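Local atomic coordinates of molinate hydrolase (Gulosibacter molinativorax, PDB entry 4UB9), a protein that hydrolyses the thiocarbamate pesticide molinate and belongs to the zinc-binding amidohydrolases, a family generally assigned to hydrolysis of carbon-nitrogen bonds other than peptide bonds. Residues L444-V449 with V467-R472; G33-I38 with I59-I64; I89-V94 with G437-G442; Q131-G136 with E164-F169; G41-G46 with P53-F58. One frame throughout, in Å; residues are numbered along the deposited sequence.

Contact 1 (L444-V449 with V467-R472)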
# COMPACT_ATOMS: atom_id res chain seq x y z
N LEU A 444 23.72 -38.56 26.99
CA LEU A 444 22.40 -39.07 26.61
C LEU A 444 22.45 -39.98 25.38
O LEU A 444 23.26 -39.78 24.48
CB LEU A 444 21.43 -37.94 26.35
CG LEU A 444 20.99 -37.16 27.60
CD1 LEU A 444 20.51 -35.78 27.21
CD2 LEU A 444 19.90 -37.89 28.38
N GLY A 445 21.57 -40.96 25.36
CA GLY A 445 21.52 -41.99 24.30
C GLY A 445 20.79 -41.64 23.02
O GLY A 445 19.83 -42.30 22.60
N ASP A 446 21.27 -40.58 22.40
CA ASP A 446 20.70 -40.08 21.18
C ASP A 446 21.58 -40.49 20.04
O ASP A 446 22.74 -40.09 19.95
CB ASP A 446 20.59 -38.54 21.21
CG ASP A 446 19.63 -38.01 22.29
OD1 ASP A 446 18.89 -38.81 22.92
OD2 ASP A 446 19.63 -36.77 22.53
N VAL A 447 21.02 -41.23 19.10
CA VAL A 447 21.84 -41.80 18.02
C VAL A 447 21.03 -41.89 16.77
O VAL A 447 19.83 -42.15 16.81
CB VAL A 447 22.27 -43.23 18.36
CG1 VAL A 447 23.03 -43.87 17.24
CG2 VAL A 447 23.11 -43.24 19.63
N VAL A 448 21.69 -41.63 15.65
CA VAL A 448 21.11 -41.95 14.37
C VAL A 448 22.00 -42.91 13.59
O VAL A 448 23.23 -42.93 13.77
CB VAL A 448 20.81 -40.72 13.52
CG1 VAL A 448 19.94 -39.79 14.31
CG2 VAL A 448 22.06 -40.03 13.04
N VAL A 449 21.37 -43.67 12.69
CA VAL A 449 22.07 -44.65 11.88
C VAL A 449 21.77 -44.37 10.44
O VAL A 449 20.61 -44.30 10.05
CB VAL A 449 21.62 -46.08 12.23
CG1 VAL A 449 22.34 -47.09 11.36
CG2 VAL A 449 21.86 -46.39 13.70
N VAL A 467 16.50 -43.99 14.10
CA VAL A 467 16.58 -42.82 14.96
C VAL A 467 16.29 -43.23 16.38
O VAL A 467 15.27 -43.84 16.65
CB VAL A 467 15.59 -41.71 14.54
CG1 VAL A 467 15.67 -40.54 15.50
CG2 VAL A 467 15.85 -41.23 13.11
N VAL A 468 17.17 -42.85 17.28
CA VAL A 468 17.07 -43.23 18.67
C VAL A 468 17.23 -42.01 19.56
O VAL A 468 18.18 -41.22 19.41
CB VAL A 468 18.17 -44.23 19.05
CG1 VAL A 468 18.10 -44.57 20.55
CG2 VAL A 468 18.04 -45.49 18.23
N LYS A 469 16.36 -41.93 20.55
CA LYS A 469 16.37 -40.83 21.51
C LYS A 469 16.31 -41.34 22.92
O LYS A 469 15.36 -41.99 23.31
CB LYS A 469 15.18 -39.92 21.28
CG LYS A 469 15.29 -38.60 22.05
CD LYS A 469 13.98 -37.86 22.15
CE LYS A 469 14.20 -36.62 22.99
NZ LYS A 469 12.92 -36.03 23.43
N GLU A 470 17.35 -41.04 23.70
CA GLU A 470 17.50 -41.57 25.05
C GLU A 470 17.25 -43.10 25.06
O GLU A 470 16.47 -43.64 25.82
CB GLU A 470 16.60 -40.85 26.01
CG GLU A 470 17.13 -39.47 26.30
CD GLU A 470 16.30 -38.68 27.31
OE1 GLU A 470 15.89 -39.24 28.33
OE2 GLU A 470 16.13 -37.48 27.09
N GLY A 471 17.94 -43.77 24.14
CA GLY A 471 17.88 -45.23 24.03
C GLY A 471 16.57 -45.84 23.56
O GLY A 471 16.38 -47.06 23.60
N ARG A 472 15.67 -44.98 23.11
CA ARG A 472 14.37 -45.41 22.66
C ARG A 472 14.30 -45.20 21.18
O ARG A 472 14.57 -44.12 20.68
CB ARG A 472 13.33 -44.57 23.34
CG ARG A 472 11.90 -44.87 22.93
CD ARG A 472 10.98 -43.98 23.75
NE ARG A 472 10.17 -43.24 22.80
CZ ARG A 472 10.28 -41.95 22.51
NH1 ARG A 472 11.15 -41.17 23.13
NH2 ARG A 472 9.49 -41.45 21.61

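Contact 2 (G33-I38 with I59-I64)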
# COMPACT_ATOMS: atom_id res chain seq x y z
N GLY A 33 13.50 -42.88 29.22
CA GLY A 33 14.84 -43.37 28.96
C GLY A 33 14.71 -44.88 28.85
O GLY A 33 14.07 -45.53 29.68
N GLU A 34 15.37 -45.44 27.84
CA GLU A 34 15.34 -46.88 27.60
C GLU A 34 16.70 -47.51 27.27
O GLU A 34 17.73 -46.82 27.21
CB GLU A 34 14.35 -47.17 26.52
CG GLU A 34 12.95 -47.21 27.09
CD GLU A 34 11.92 -47.42 26.04
OE1 GLU A 34 12.29 -47.79 24.90
OE2 GLU A 34 10.74 -47.19 26.35
N THR A 35 16.66 -48.82 27.07
CA THR A 35 17.86 -49.62 26.91
C THR A 35 17.91 -50.23 25.52
O THR A 35 16.94 -50.74 25.00
CB THR A 35 17.92 -50.69 27.97
OG1 THR A 35 17.96 -50.05 29.24
CG2 THR A 35 19.17 -51.57 27.82
N ILE A 36 19.07 -50.14 24.90
CA ILE A 36 19.23 -50.56 23.51
C ILE A 36 20.72 -50.67 23.17
O ILE A 36 21.58 -50.05 23.81
CB ILE A 36 18.53 -49.58 22.53
CG1 ILE A 36 18.33 -50.19 21.13
CG2 ILE A 36 19.32 -48.28 22.37
CD1 ILE A 36 17.27 -49.51 20.27
N ALA A 37 21.02 -51.45 22.14
CA ALA A 37 22.39 -51.55 21.63
C ALA A 37 22.39 -51.42 20.15
O ALA A 37 21.57 -52.00 19.44
CB ALA A 37 23.01 -52.87 22.02
N ILE A 38 23.35 -50.67 19.67
CA ILE A 38 23.51 -50.38 18.23
C ILE A 38 24.78 -51.12 17.87
O ILE A 38 25.86 -50.77 18.36
CB ILE A 38 23.70 -48.86 17.92
CG1 ILE A 38 22.88 -47.95 18.87
CG2 ILE A 38 23.39 -48.57 16.46
CD1 ILE A 38 21.39 -48.14 18.83
N ILE A 59 23.44 -48.47 25.29
CA ILE A 59 22.66 -47.49 26.05
C ILE A 59 21.78 -48.20 27.04
O ILE A 59 21.09 -49.15 26.69
CB ILE A 59 21.78 -46.61 25.14
CG1 ILE A 59 22.66 -45.82 24.16
CG2 ILE A 59 20.93 -45.66 25.96
CD1 ILE A 59 21.98 -45.58 22.82
N GLU A 60 21.76 -47.67 28.24
CA GLU A 60 21.03 -48.23 29.34
C GLU A 60 20.29 -47.12 30.10
O GLU A 60 20.89 -46.18 30.58
CB GLU A 60 22.04 -48.90 30.26
CG GLU A 60 21.47 -49.99 31.13
CD GLU A 60 22.55 -50.62 32.01
OE1 GLU A 60 22.31 -50.82 33.22
OE2 GLU A 60 23.65 -50.88 31.49
N ASP A 61 18.97 -47.25 30.18
CA ASP A 61 18.13 -46.26 30.85
C ASP A 61 18.37 -44.82 30.38
O ASP A 61 18.51 -43.89 31.17
CB ASP A 61 18.30 -46.37 32.37
CG ASP A 61 17.69 -47.64 32.93
OD1 ASP A 61 17.17 -48.45 32.14
OD2 ASP A 61 17.71 -47.84 34.15
N GLY A 62 18.46 -44.67 29.06
CA GLY A 62 18.62 -43.35 28.44
C GLY A 62 20.04 -42.83 28.30
O GLY A 62 20.28 -41.96 27.51
N ARG A 63 20.97 -43.41 29.04
CA ARG A 63 22.38 -42.98 29.04
C ARG A 63 23.33 -43.98 28.40
O ARG A 63 23.21 -45.21 28.59
CB ARG A 63 22.86 -42.70 30.46
CG ARG A 63 22.97 -41.23 30.82
CD ARG A 63 21.65 -40.65 31.32
NE ARG A 63 21.59 -39.21 31.68
CZ ARG A 63 22.42 -38.22 31.31
NH1 ARG A 63 23.50 -38.41 30.55
NH2 ARG A 63 22.17 -37.00 31.72
N ILE A 64 24.28 -43.45 27.61
CA ILE A 64 25.32 -44.26 27.01
C ILE A 64 26.19 -44.81 28.12
O ILE A 64 26.77 -44.04 28.90
CB ILE A 64 26.18 -43.48 26.01
CG1 ILE A 64 25.36 -43.00 24.81
CG2 ILE A 64 27.31 -44.35 25.47
CD1 ILE A 64 26.06 -42.00 23.91

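Contact 3 (I89-V94 with G437-G442)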
# COMPACT_ATOMS: atom_id res chain seq x y z
N ILE A 89 27.08 -44.96 12.26
CA ILE A 89 26.49 -44.55 13.51
C ILE A 89 26.96 -43.14 13.89
O ILE A 89 28.15 -42.92 14.12
CB ILE A 89 26.87 -45.49 14.66
CG1 ILE A 89 26.44 -46.91 14.33
CG2 ILE A 89 26.20 -45.02 15.94
CD1 ILE A 89 27.01 -47.96 15.28
N LEU A 90 26.00 -42.22 13.97
CA LEU A 90 26.26 -40.80 14.34
C LEU A 90 25.52 -40.42 15.61
O LEU A 90 24.58 -41.13 16.02
CB LEU A 90 25.84 -39.87 13.23
CG LEU A 90 26.80 -39.71 12.05
CD1 LEU A 90 26.91 -41.00 11.22
CD2 LEU A 90 26.36 -38.57 11.16
N PRO A 91 25.93 -39.29 16.24
CA PRO A 91 25.17 -38.85 17.39
C PRO A 91 23.85 -38.34 16.91
O PRO A 91 23.71 -37.99 15.75
CB PRO A 91 26.01 -37.71 17.97
CG PRO A 91 27.29 -37.71 17.22
CD PRO A 91 27.02 -38.37 15.93
N GLY A 92 22.90 -38.25 17.81
CA GLY A 92 21.66 -37.52 17.51
C GLY A 92 21.99 -36.13 16.93
O GLY A 92 22.86 -35.40 17.46
N LEU A 93 21.37 -35.79 15.81
CA LEU A 93 21.65 -34.53 15.16
C LEU A 93 21.08 -33.37 15.98
O LEU A 93 20.10 -33.53 16.74
CB LEU A 93 21.16 -34.49 13.72
CG LEU A 93 21.74 -35.63 12.85
CD1 LEU A 93 21.20 -35.56 11.43
CD2 LEU A 93 23.24 -35.62 12.80
N VAL A 94 21.69 -32.21 15.78
CA VAL A 94 21.40 -31.02 16.60
C VAL A 94 21.33 -29.77 15.75
O VAL A 94 22.24 -29.47 14.96
CB VAL A 94 22.50 -30.80 17.67
CG1 VAL A 94 22.16 -29.60 18.55
CG2 VAL A 94 22.65 -32.05 18.54
N GLY A 437 25.34 -34.28 21.98
CA GLY A 437 26.12 -33.80 20.84
C GLY A 437 27.29 -34.68 20.44
O GLY A 437 27.99 -34.41 19.46
N SER A 438 27.53 -35.71 21.23
CA SER A 438 28.50 -36.74 20.85
C SER A 438 28.15 -38.08 21.48
O SER A 438 27.49 -38.16 22.53
CB SER A 438 29.95 -36.36 21.23
OG SER A 438 30.13 -36.38 22.65
N ILE A 439 28.71 -39.11 20.87
CA ILE A 439 28.62 -40.45 21.41
C ILE A 439 29.80 -40.75 22.34
O ILE A 439 30.94 -40.93 21.91
CB ILE A 439 28.55 -41.47 20.28
CG1 ILE A 439 27.22 -41.26 19.55
CG2 ILE A 439 28.64 -42.87 20.85
CD1 ILE A 439 27.06 -42.06 18.27
N ASP A 440 29.50 -40.72 23.62
CA ASP A 440 30.51 -40.77 24.69
C ASP A 440 29.83 -41.27 25.93
O ASP A 440 28.68 -40.93 26.20
CB ASP A 440 31.10 -39.38 25.03
CG ASP A 440 32.34 -39.03 24.19
OD1 ASP A 440 33.34 -39.76 24.28
OD2 ASP A 440 32.33 -38.03 23.42
N VAL A 441 30.55 -42.09 26.67
CA VAL A 441 30.00 -42.74 27.83
C VAL A 441 29.53 -41.67 28.77
O VAL A 441 30.24 -40.71 29.01
CB VAL A 441 31.04 -43.67 28.51
CG1 VAL A 441 30.52 -44.19 29.86
CG2 VAL A 441 31.38 -44.84 27.59
N GLY A 442 28.35 -41.84 29.34
CA GLY A 442 27.81 -40.86 30.31
C GLY A 442 26.83 -39.87 29.70
O GLY A 442 25.96 -39.37 30.38
O HOH W 1 23.18 -35.40 20.19

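Contact 4 (Q131-G136 with E164-F169)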
# COMPACT_ATOMS: atom_id res chain seq x y z
N GLN A 131 8.54 -32.87 16.21
CA GLN A 131 8.45 -34.24 15.67
C GLN A 131 8.97 -34.29 14.26
O GLN A 131 9.61 -35.26 13.86
CB GLN A 131 7.03 -34.76 15.72
CG GLN A 131 6.60 -35.02 17.14
CD GLN A 131 5.10 -35.27 17.26
OE1 GLN A 131 4.41 -35.54 16.30
NE2 GLN A 131 4.61 -35.15 18.45
N ILE A 132 8.71 -33.25 13.50
CA ILE A 132 9.23 -33.17 12.15
C ILE A 132 10.76 -33.02 12.14
O ILE A 132 11.43 -33.54 11.27
CB ILE A 132 8.58 -32.03 11.39
CG1 ILE A 132 7.14 -32.44 11.08
CG2 ILE A 132 9.33 -31.72 10.10
CD1 ILE A 132 6.33 -31.37 10.40
N ALA A 133 11.31 -32.35 13.14
CA ALA A 133 12.76 -32.27 13.26
C ALA A 133 13.31 -33.67 13.56
O ALA A 133 14.26 -34.11 12.92
CB ALA A 133 13.16 -31.29 14.33
N LEU A 134 12.66 -34.32 14.51
CA LEU A 134 13.00 -35.68 14.93
C LEU A 134 12.96 -36.68 13.76
O LEU A 134 13.86 -37.52 13.58
CB LEU A 134 12.09 -36.15 16.03
CG LEU A 134 12.45 -37.47 16.70
CD1 LEU A 134 13.88 -37.50 17.20
CD2 LEU A 134 11.50 -37.77 17.85
N ARG A 135 11.96 -36.52 12.91
CA ARG A 135 11.85 -37.30 11.67
C ARG A 135 13.06 -37.16 10.76
O ARG A 135 13.43 -38.09 10.07
CB ARG A 135 10.65 -36.86 10.87
CG ARG A 135 10.27 -37.83 9.77
CD ARG A 135 9.81 -37.10 8.54
NE ARG A 135 8.39 -36.81 8.61
CZ ARG A 135 7.79 -35.72 8.12
NH1 ARG A 135 8.46 -34.71 7.59
NH2 ARG A 135 6.46 -35.62 8.19
N GLY A 136 13.70 -36.00 10.77
CA GLY A 136 14.97 -35.81 10.06
C GLY A 136 16.22 -36.17 10.88
O GLY A 136 17.34 -35.79 10.53
N GLU A 164 5.75 -36.56 22.21
CA GLU A 164 6.83 -36.95 21.33
C GLU A 164 7.51 -35.74 20.64
O GLU A 164 6.88 -34.73 20.36
CB GLU A 164 6.27 -37.90 20.27
CG GLU A 164 7.25 -38.36 19.20
CD GLU A 164 8.29 -39.31 19.76
OE1 GLU A 164 9.23 -38.84 20.45
OE2 GLU A 164 8.19 -40.54 19.51
N GLY A 165 8.80 -35.88 20.38
CA GLY A 165 9.55 -34.90 19.60
C GLY A 165 11.00 -34.73 19.99
O GLY A 165 11.42 -35.16 21.04
N ALA A 166 11.74 -34.03 19.17
CA ALA A 166 13.06 -33.56 19.55
C ALA A 166 12.98 -32.80 20.86
O ALA A 166 11.97 -32.15 21.13
CB ALA A 166 13.66 -32.66 18.47
N ARG A 167 14.02 -32.91 21.69
CA ARG A 167 13.99 -32.11 22.90
C ARG A 167 14.30 -30.66 22.52
O ARG A 167 15.02 -30.35 21.56
CB ARG A 167 14.88 -32.62 24.02
CG ARG A 167 16.33 -32.27 23.93
CD ARG A 167 17.08 -32.75 25.18
NE ARG A 167 17.04 -34.20 25.28
CZ ARG A 167 17.65 -35.06 24.46
NH1 ARG A 167 18.41 -34.66 23.45
NH2 ARG A 167 17.50 -36.37 24.67
N ILE A 168 13.68 -29.79 23.28
CA ILE A 168 13.68 -28.37 23.04
C ILE A 168 14.37 -27.60 24.13
O ILE A 168 14.14 -27.81 25.31
CB ILE A 168 12.26 -27.84 22.99
CG1 ILE A 168 11.48 -28.52 21.89
CG2 ILE A 168 12.28 -26.33 22.71
CD1 ILE A 168 10.00 -28.17 21.92
N PHE A 169 15.19 -26.67 23.70
CA PHE A 169 15.66 -25.57 24.54
C PHE A 169 15.36 -24.26 23.84
O PHE A 169 15.51 -24.15 22.63
CB PHE A 169 17.15 -25.70 24.82
CG PHE A 169 17.49 -26.96 25.51
CD1 PHE A 169 17.12 -27.18 26.83
CD2 PHE A 169 18.18 -27.98 24.81
CE1 PHE A 169 17.42 -28.39 27.49
CE2 PHE A 169 18.46 -29.18 25.44
CZ PHE A 169 18.09 -29.39 26.78

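Contact 5 (G41-G46 with P53-F58)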
# COMPACT_ATOMS: atom_id res chain seq x y z
N GLY A 41 28.58 -51.19 13.58
CA GLY A 41 28.66 -50.15 12.53
C GLY A 41 29.91 -49.29 12.65
O GLY A 41 30.63 -49.36 13.63
N THR A 42 30.18 -48.54 11.59
CA THR A 42 31.23 -47.53 11.60
C THR A 42 30.78 -46.31 12.44
O THR A 42 29.83 -45.63 12.10
CB THR A 42 31.59 -47.11 10.17
OG1 THR A 42 31.96 -48.28 9.43
CG2 THR A 42 32.78 -46.14 10.18
N LEU A 43 31.50 -46.07 13.53
CA LEU A 43 31.18 -44.98 14.44
C LEU A 43 31.83 -43.64 14.06
O LEU A 43 33.07 -43.53 13.90
CB LEU A 43 31.59 -45.33 15.86
CG LEU A 43 31.33 -44.21 16.90
CD1 LEU A 43 29.85 -44.02 17.15
CD2 LEU A 43 32.01 -44.53 18.22
N ILE A 44 30.97 -42.64 13.92
CA ILE A 44 31.38 -41.23 13.75
C ILE A 44 30.83 -40.54 14.95
O ILE A 44 29.63 -40.26 15.01
CB ILE A 44 30.82 -40.59 12.48
CG1 ILE A 44 31.37 -41.32 11.24
CG2 ILE A 44 31.20 -39.12 12.43
CD1 ILE A 44 30.88 -40.80 9.90
N ASP A 45 31.66 -40.37 15.97
CA ASP A 45 31.16 -40.09 17.35
C ASP A 45 30.88 -38.61 17.67
O ASP A 45 30.32 -38.29 18.72
CB ASP A 45 32.09 -40.69 18.42
CG ASP A 45 33.49 -40.08 18.41
OD1 ASP A 45 33.88 -39.36 17.45
OD2 ASP A 45 34.20 -40.32 19.38
N GLY A 46 31.34 -37.73 16.80
CA GLY A 46 31.19 -36.28 16.98
C GLY A 46 32.41 -35.56 17.58
O GLY A 46 32.42 -34.33 17.69
N PRO A 53 35.52 -48.47 12.63
CA PRO A 53 34.58 -49.51 12.19
C PRO A 53 34.24 -50.51 13.30
O PRO A 53 34.86 -50.52 14.36
CB PRO A 53 35.31 -50.19 11.02
CG PRO A 53 36.60 -49.45 10.82
CD PRO A 53 36.87 -48.74 12.11
N GLU A 54 33.26 -51.36 13.02
CA GLU A 54 32.93 -52.50 13.91
C GLU A 54 32.68 -52.13 15.33
O GLU A 54 33.24 -52.73 16.27
CB GLU A 54 33.99 -53.61 13.81
CG GLU A 54 33.60 -54.46 12.65
CD GLU A 54 34.71 -55.19 11.96
OE1 GLU A 54 35.90 -55.03 12.33
OE2 GLU A 54 34.37 -55.92 11.02
N THR A 55 31.92 -51.07 15.48
CA THR A 55 31.73 -50.48 16.79
C THR A 55 30.32 -50.74 17.24
O THR A 55 29.41 -50.86 16.45
CB THR A 55 32.04 -48.98 16.81
OG1 THR A 55 33.33 -48.74 16.22
CG2 THR A 55 32.06 -48.46 18.23
N THR A 56 30.21 -50.88 18.54
CA THR A 56 28.97 -51.07 19.21
C THR A 56 28.80 -49.98 20.27
O THR A 56 29.72 -49.65 21.01
CB THR A 56 28.86 -52.49 19.82
OG1 THR A 56 28.62 -53.42 18.75
CG2 THR A 56 27.74 -52.59 20.86
N VAL A 57 27.58 -49.46 20.31
CA VAL A 57 27.19 -48.47 21.30
C VAL A 57 26.08 -49.01 22.18
O VAL A 57 25.07 -49.52 21.68
CB VAL A 57 26.67 -47.20 20.63
CG1 VAL A 57 26.23 -46.19 21.70
CG2 VAL A 57 27.72 -46.61 19.72
N PHE A 58 26.29 -48.92 23.47
CA PHE A 58 25.37 -49.53 24.40
C PHE A 58 24.76 -48.47 25.28
O PHE A 58 25.47 -47.72 25.98
CB PHE A 58 26.04 -50.61 25.26
CG PHE A 58 25.07 -51.42 26.08
CD1 PHE A 58 24.32 -52.42 25.49
CD2 PHE A 58 24.94 -51.22 27.45
CE1 PHE A 58 23.43 -53.17 26.23
CE2 PHE A 58 24.05 -51.99 28.20
CZ PHE A 58 23.29 -52.96 27.59

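Contact 1 (L444-V449 with V467-R472)
Gly445 and Asp446 press against the turn formed by Lys469 to Arg472, and here the packing is closest. Gly471 N donates to Gly445 O at 2.8 Å, and a side chain on Gly445 would run straight into that amide. Next to it, Glu470 N meets Asp446 OD1 at 2.8 Å, nearly in line with the carboxylate's C-O bond. Although CB of Asp446 leads away, its CG lies beside the backbone N (chi1 -64°), which brings the carboxylate back to the turn; OD2 pairs with Arg167, and Glu470 OE2 holds the same arginine. Val447 and Val468 then exchange two backbone bonds, Val468 N coming almost straight at Val447 O (2.8 Å). Side-chain packing between the strands is looser: Val447 CB and Val468 CB are 4.3 Å apart, and on the other face Val448 CG1 stands 4.5 Å from Val467 CG2. Toward solvent, the partly exposed Leu444 and Glu470 run side by side, with Leu444 CD2 3.8 Å from Glu470 CG. A type I' turn thus ends strand 464-469, antiparallel to strand 447-450, in the small beta region that accompanies the barrel in amidohydrolases.

Contact 2 (G33-I38 with I59-I64)
Ile36 and Ile59 lie side by side and point the same way from a shared face of the sheet, with Ile36 CG2 3.8 Å from Ile59 CD1. Ile36 sends CG1 anti to the backbone N (chi1 -163°), so it is the short CG2 branch that faces its partner while the longer branch leads away. Ile59 touches with both branches: CD1 meets Ile36, and CG2 sits 3.6 Å from Glu34 O. Beneath them the two backbones exchange bonds as an antiparallel hydrogen-bonded pair, Ile59 N pointing almost directly at Ile36 O at 2.9 Å. One residue earlier, Thr35 crosses Asp61 at a slant. Its hydroxyl stands beside its own backbone N (chi1 -61°) and accepts Asp61 N at 3.1 Å with a nearly straight N-H...O angle of 165°, while its methyl CG2 turns the other way and lies 3.3 Å from Ile59 O. Glu34 O receives Gly62 N at 2.9 Å, so two neighbouring amides of the type I' turn from Glu60 to Arg63 are both fixed by the 33-38 segment. Gly33 packs so close to Gly62 that a side chain on either would clash. That turn joins strands 55-60 and 63-69. Strand 36-39 lies between 55-60 and 81-83, with Ile36 resting on Ile82, while Ile59 packs on Val447 of strand 447-450.

Contact 3 (I89-V94 with G437-G442)
Ile89 starts the contact with its CG2 methyl, which sits 3.9 Å from Ile439 CD1; the two isoleucine side chains cross at about a right angle. At Leu90 it is the backbone that is met, the side chain pointing away: Ile439 CD1 comes within 3.5 Å of Leu90 O. Ile439 reaches this far because its CG1 stands beside its backbone N (chi1 -67°) and the chain then runs on extended, laying CD1 against the peptide between Leu90 and Pro91. Pro91 has much of its surface covered here. Its CB is 4.1 Å from Ile439 CG1 and 3.9 Å from Ser438 CA, while CG comes to 4.0 Å from Gly437 O. The run Pro91-Gly92-Leu93-Val94 resembles the Pro-Gly-Leu stretch that leads into the barrel in amidohydrolases; strand 88-95 is flanked by strands 41-43, 138-143 and 447-450, and the 437-442 loop comes just ahead of the last of these. The touching residues are all buried and their packing apolar, without direct polar bonds between the segments. At Gly92 a water joins them instead, giving a proton to Gly92 O at 2.7 Å and accepting a weak bond from Gly437 N at 3.0 Å.

Contact 4 (Q131-G136 with E164-F169)
Gln131, Leu134 and Glu164 carry this contact, in which the C-terminal part of helix 122-135 packs on the approach to strand 167-170, as the helices of an alpha/beta barrel cover the strands. Between them in the sequence runs strand 138-143, parallel to 167-170 and its neighbour in the sheet. Gln131 keeps an extended side chain with CG beside its backbone N (chi1 -70°), and its NE2 donates to Glu164 O at 3.0 Å. Glu164 O lies in the plane of the glutamine amide, yet the donor comes from above the carbonyl's own plane, 52° out of it. The other end of the amide, OE1, takes the backbone amide of Leu481, so both ends of this buried group are bonded. Cutting it back to an alanine is likely to leave Glu164 O without its amide donor and the Leu481 amide without its acceptor. Leu134 has its CB directed to the same segment; CD2 lies 3.8 Å from Gly165 C and CB 3.8 Å from Ala166 N. Its neighbour Ala133 touches Ala166, CB to CB, at 4.4 Å. Glu164 is bent at chi2, so its carboxylate turns back over its own chain, stands 81° to the glutamine amide and is held by Arg472 through OE2. Its OE1 accepts Gly165 N at 3.0 Å and sits 3.6 Å from Leu134 CD2.

Contact 5 (G41-G46 with P53-F58)
The flat groups that meet between Gly41 and Thr55 are peptides rather than rings. Gly41 N donates to Thr55 O at 3.0 Å, lying in the plane of that carbonyl, while Thr55 N reaches Gly41 O at 2.8 Å from 23° off the carbonyl plane. On one side of these peptides stand Leu43 and Thr55, whose side chains lie obliquely to each other: Leu43 CB is 3.8 Å from Thr55 CB, and Leu43 CD2 is 3.9 Å from Thr55 CG2. Leu43 has its CG anti to the backbone N (chi1 178°) and also reaches Val57, CD1 to CG2 at 4.2 Å. Glu54 and Thr55 both face Gly41, which makes a G1 beta bulge; Glu54 takes the left-handed backbone bend at the first bulge position. There the chain turns a corner, and strands 41-43 and 55-58 cross at 78°. Thr55 OG1 has both Val52 O and Pro53 O within reach of its single proton. With a valine in its place, the carbonyls of Val52 and Pro53 would probably lose the hydroxyl that lies within reach of both. At the exposed end, Pro53 borders Thr42, with Thr42 OG1 4.2 Å from Pro53 CB.

How the contacts relate
Contacts 1, 3 and 4 are buried, while contacts 2 and 5 are partly open to solvent at their turns. Contacts 2 and 5 share strand 55-60, contact 5 nested within the loop that contact 2 closes. Contacts 1 and 2 both pair antiparallel strands beside a type I' turn, and join through backbone bonds such as Gly445 N to Gly62 O (2.7 Å). Contact 3 is apolar; its strand 88-95 bonds through backbone atoms to the strand of contact 1 on one edge and to that of contact 5 on the other. Contact 4 differs in setting a helix against the loop that leads into strand 167-170; it meets contact 1 through two salt bridges, whereas contact 5 lies about 23 Å away, centre to centre.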